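Local coordinates for chitosanase (Gynuella sunshinyii YC6258, PDB 6X2Q), which probably hydrolyses chitosan as a chitosanase of glycoside hydrolase family 46, and binds a chitosan oligosaccharide built of glucosamine units, at residues A[134-139]-A[179-184]. Residues are numbered along the deposited sequence; the frame is centred on the assembly and turned at random.
Sequences PLTLLA and RWLKTF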
ATOM      1  N   PRO A 134       2.424 -17.506   1.167  1.00 31.98           N
ATOM      2  CA  PRO A 134       1.695 -16.327   1.667  1.00 31.86           C
ATOM      3  C   PRO A 134       2.575 -15.100   1.908  1.00 35.80           C
ATOM      4  O   PRO A 134       2.125 -13.962   1.673  1.00 29.39           O
ATOM      5  CB  PRO A 134       1.076 -16.852   2.963  1.00 34.35           C
ATOM      6  CG  PRO A 134       0.862 -18.335   2.687  1.00 31.17           C
ATOM      7  CD  PRO A 134       2.034 -18.758   1.851  1.00 32.38           C
ATOM      8  N   LEU A 135       3.822 -15.304   2.358  1.00 29.97           N
ATOM      9  CA  LEU A 135       4.727 -14.182   2.608  1.00 28.53           C
ATOM     10  C   LEU A 135       5.007 -13.408   1.324  1.00 30.79           C
ATOM     11  O   LEU A 135       5.041 -12.169   1.330  1.00 26.50           O
ATOM     12  CB  LEU A 135       6.041 -14.689   3.217  1.00 31.31           C
ATOM     13  CG  LEU A 135       7.120 -13.628   3.446  1.00 29.00           C
ATOM     14  CD1 LEU A 135       6.632 -12.646   4.484  1.00 29.64           C
ATOM     15  CD2 LEU A 135       8.434 -14.240   3.892  1.00 28.47           C
ATOM     16  N   THR A 136       5.222 -14.121   0.210  1.00 30.82           N
ATOM     17  CA  THR A 136       5.390 -13.452  -1.081  1.00 32.80           C
ATOM     18  C   THR A 136       4.157 -12.619  -1.449  1.00 29.26           C
ATOM     19  O   THR A 136       4.286 -11.509  -1.982  1.00 29.77           O
ATOM     20  CB  THR A 136       5.689 -14.492  -2.163  1.00 25.07           C
ATOM     21  OG1 THR A 136       6.732 -15.331  -1.698  1.00 34.18           O
ATOM     22  CG2 THR A 136       6.163 -13.845  -3.468  1.00 24.02           C
ATOM     23  N   LEU A 137       2.953 -13.135  -1.169  1.00 27.65           N
ATOM     24  CA  LEU A 137       1.737 -12.375  -1.456  1.00 27.66           C
ATOM     25  C   LEU A 137       1.676 -11.112  -0.609  1.00 28.27           C
ATOM     26  O   LEU A 137       1.306 -10.037  -1.101  1.00 29.27           O
ATOM     27  CB  LEU A 137       0.496 -13.245  -1.212  1.00 36.68           C
ATOM     28  CG  LEU A 137       0.021 -14.187  -2.331  1.00 37.82           C
ATOM     29  CD1 LEU A 137       1.173 -14.906  -3.014  1.00 31.77           C
ATOM     30  CD2 LEU A 137      -1.006 -15.212  -1.812  1.00 39.32           C
ATOM     31  N   LEU A 138       2.034 -11.229   0.667  1.00 26.98           N
ATOM     32  CA  LEU A 138       2.052 -10.071   1.538  1.00 27.77           C
ATOM     33  C   LEU A 138       3.047  -9.036   1.020  1.00 31.50           C
ATOM     34  O   LEU A 138       2.720  -7.849   0.906  1.00 25.77           O
ATOM     35  CB  LEU A 138       2.395 -10.526   2.956  1.00 24.89           C
ATOM     36  CG  LEU A 138       2.657  -9.404   3.958  1.00 29.85           C
ATOM     37  CD1 LEU A 138       1.399  -8.568   4.164  1.00 23.37           C
ATOM     38  CD2 LEU A 138       3.134  -9.991   5.269  1.00 30.20           C
ATOM     39  N   ALA A 139       4.241  -9.490   0.630  1.00 26.43           N
ATOM     40  CA  ALA A 139       5.264  -8.575   0.135  1.00 28.80           C
ATOM     41  C   ALA A 139       4.810  -7.876  -1.134  1.00 31.61           C
ATOM     42  O   ALA A 139       5.063  -6.680  -1.313  1.00 32.93           O
ATOM     43  CB  ALA A 139       6.566  -9.332  -0.119  1.00 25.37           C
ATOM     44  N   ARG A 179      14.320 -17.516  -3.148  1.00 39.08           N
ATOM     45  CA  ARG A 179      15.369 -16.737  -3.799  1.00 32.92           C
ATOM     46  C   ARG A 179      14.773 -15.542  -4.542  1.00 34.25           C
ATOM     47  O   ARG A 179      15.293 -14.418  -4.461  1.00 29.57           O
ATOM     48  CB  ARG A 179      16.175 -17.631  -4.748  1.00 30.24           C
ATOM     49  CG  ARG A 179      17.511 -17.026  -5.182  1.00 45.21           C
ATOM     50  CD  ARG A 179      18.482 -18.080  -5.710  1.00 45.93           C
ATOM     51  NE  ARG A 179      18.364 -18.206  -7.158  1.00 54.27           N
ATOM     52  CZ  ARG A 179      18.954 -17.394  -8.029  1.00 54.61           C
ATOM     53  NH1 ARG A 179      19.729 -16.413  -7.592  1.00 59.31           N
ATOM     54  NH2 ARG A 179      18.779 -17.567  -9.338  1.00 53.06           N
ATOM     55  N   TRP A 180      13.684 -15.772  -5.286  1.00 28.89           N
ATOM     56  CA  TRP A 180      13.021 -14.677  -5.986  1.00 29.72           C
ATOM     57  C   TRP A 180      12.548 -13.622  -5.000  1.00 28.75           C
ATOM     58  O   TRP A 180      12.724 -12.421  -5.231  1.00 28.59           O
ATOM     59  CB  TRP A 180      11.845 -15.202  -6.808  1.00 30.17           C
ATOM     60  CG  TRP A 180      11.239 -14.166  -7.727  1.00 30.30           C
ATOM     61  CD1 TRP A 180      11.437 -14.054  -9.074  1.00 33.69           C
ATOM     62  CD2 TRP A 180      10.319 -13.120  -7.371  1.00 25.06           C
ATOM     63  NE1 TRP A 180      10.713 -12.996  -9.573  1.00 32.16           N
ATOM     64  CE2 TRP A 180      10.027 -12.403  -8.546  1.00 32.82           C
ATOM     65  CE3 TRP A 180       9.729 -12.710  -6.168  1.00 30.28           C
ATOM     66  CZ2 TRP A 180       9.172 -11.292  -8.557  1.00 32.53           C
ATOM     67  CZ3 TRP A 180       8.876 -11.611  -6.177  1.00 28.52           C
ATOM     68  CH2 TRP A 180       8.612 -10.911  -7.364  1.00 33.60           C
ATOM     69  N   LEU A 181      11.968 -14.063  -3.881  1.00 27.30           N
ATOM     70  CA  LEU A 181      11.438 -13.141  -2.885  1.00 33.37           C
ATOM     71  C   LEU A 181      12.555 -12.350  -2.215  1.00 29.89           C
ATOM     72  O   LEU A 181      12.401 -11.154  -1.961  1.00 26.54           O
ATOM     73  CB  LEU A 181      10.605 -13.903  -1.839  1.00 26.20           C
ATOM     74  CG  LEU A 181       9.953 -13.076  -0.711  1.00 26.48           C
ATOM     75  CD1 LEU A 181       9.150 -11.909  -1.275  1.00 24.80           C
ATOM     76  CD2 LEU A 181       9.099 -13.913   0.242  1.00 25.39           C
ATOM     77  N   LYS A 182      13.681 -12.996  -1.911  1.00 29.81           N
ATOM     78  CA  LYS A 182      14.771 -12.275  -1.256  1.00 31.72           C
ATOM     79  C   LYS A 182      15.328 -11.187  -2.171  1.00 32.95           C
ATOM     80  O   LYS A 182      15.594 -10.056  -1.733  1.00 30.51           O
ATOM     81  CB  LYS A 182      15.865 -13.252  -0.843  1.00 36.14           C
ATOM     82  CG  LYS A 182      16.777 -12.732   0.257  1.00 40.66           C
ATOM     83  CD  LYS A 182      18.174 -13.269   0.097  1.00 48.02           C
ATOM     84  CE  LYS A 182      18.669 -13.979   1.364  1.00 55.03           C
ATOM     85  NZ  LYS A 182      20.161 -14.175   1.320  1.00 54.11           N
ATOM     86  N   THR A 183      15.476 -11.511  -3.453  1.00 29.43           N
ATOM     87  CA  THR A 183      15.902 -10.530  -4.435  1.00 29.04           C
ATOM     88  C   THR A 183      14.906  -9.372  -4.526  1.00 31.49           C
ATOM     89  O   THR A 183      15.303  -8.199  -4.580  1.00 30.68           O
ATOM     90  CB  THR A 183      16.063 -11.228  -5.786  1.00 29.43           C
ATOM     91  OG1 THR A 183      16.973 -12.330  -5.643  1.00 36.59           O
ATOM     92  CG2 THR A 183      16.596 -10.281  -6.823  1.00 33.34           C
ATOM     93  N   PHE A 184      13.604  -9.682  -4.525  1.00 28.89           N
ATOM     94  CA  PHE A 184      12.591  -8.627  -4.604  1.00 28.18           C
ATOM     95  C   PHE A 184      12.692  -7.688  -3.410  1.00 24.48           C
ATOM     96  O   PHE A 184      12.603  -6.471  -3.558  1.00 30.61           O
ATOM     97  CB  PHE A 184      11.184  -9.238  -4.680  1.00 28.33           C
ATOM     98  CG  PHE A 184      10.068  -8.199  -4.661  1.00 32.58           C
ATOM     99  CD1 PHE A 184       9.686  -7.544  -5.830  1.00 24.60           C
ATOM    100  CD2 PHE A 184       9.426  -7.866  -3.473  1.00 26.89           C
ATOM    101  CE1 PHE A 184       8.670  -6.602  -5.814  1.00 29.11           C
ATOM    102  CE2 PHE A 184       8.411  -6.929  -3.453  1.00 28.17           C
ATOM    103  CZ  PHE A 184       8.033  -6.292  -4.622  1.00 27.37           C
TER
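Thr136 and Leu181 mark the nearest backbone approach of two helical segments, 134-139 and 179-184, which run in nearly the same direction at 25° with their axes 10.6 Å apart. Leu181 points toward the other helix and touches Leu135, Thr136 and Ala139. Its CG stands anti to the backbone N (chi1 -179°), which carries both methyls across the gap. Leu181 CD2 lies 3.7 Å from Leu135 CD2, and these two side chains cross at about a right angle. Leu181 CD1 rests against Ala139 CB at 3.8 Å. An alanine here would probably leave the Leu135 and Ala139 methyls without this partner and open a gap between the two helices. Thr136 slides past Leu181 in the opposite direction, its OG1 3.4 Å from Leu181 CD2. That hydroxyl is hydrogen-bonded instead to Glu177 OE2, at the start of helix 177-193, a polar tie beside the apolar contact. One turn beyond Leu181, Phe184 CE2 comes within 4.0 Å of Ala139 O. The Phe184 side chain is about 13 Å from a bound glucosamine, so this buried contact lies apart from the sugar site. Trp180 and Phe184 also touch helix 156-167, Leu135 meets helix 209-219, and Leu138 packs on helix 5-20.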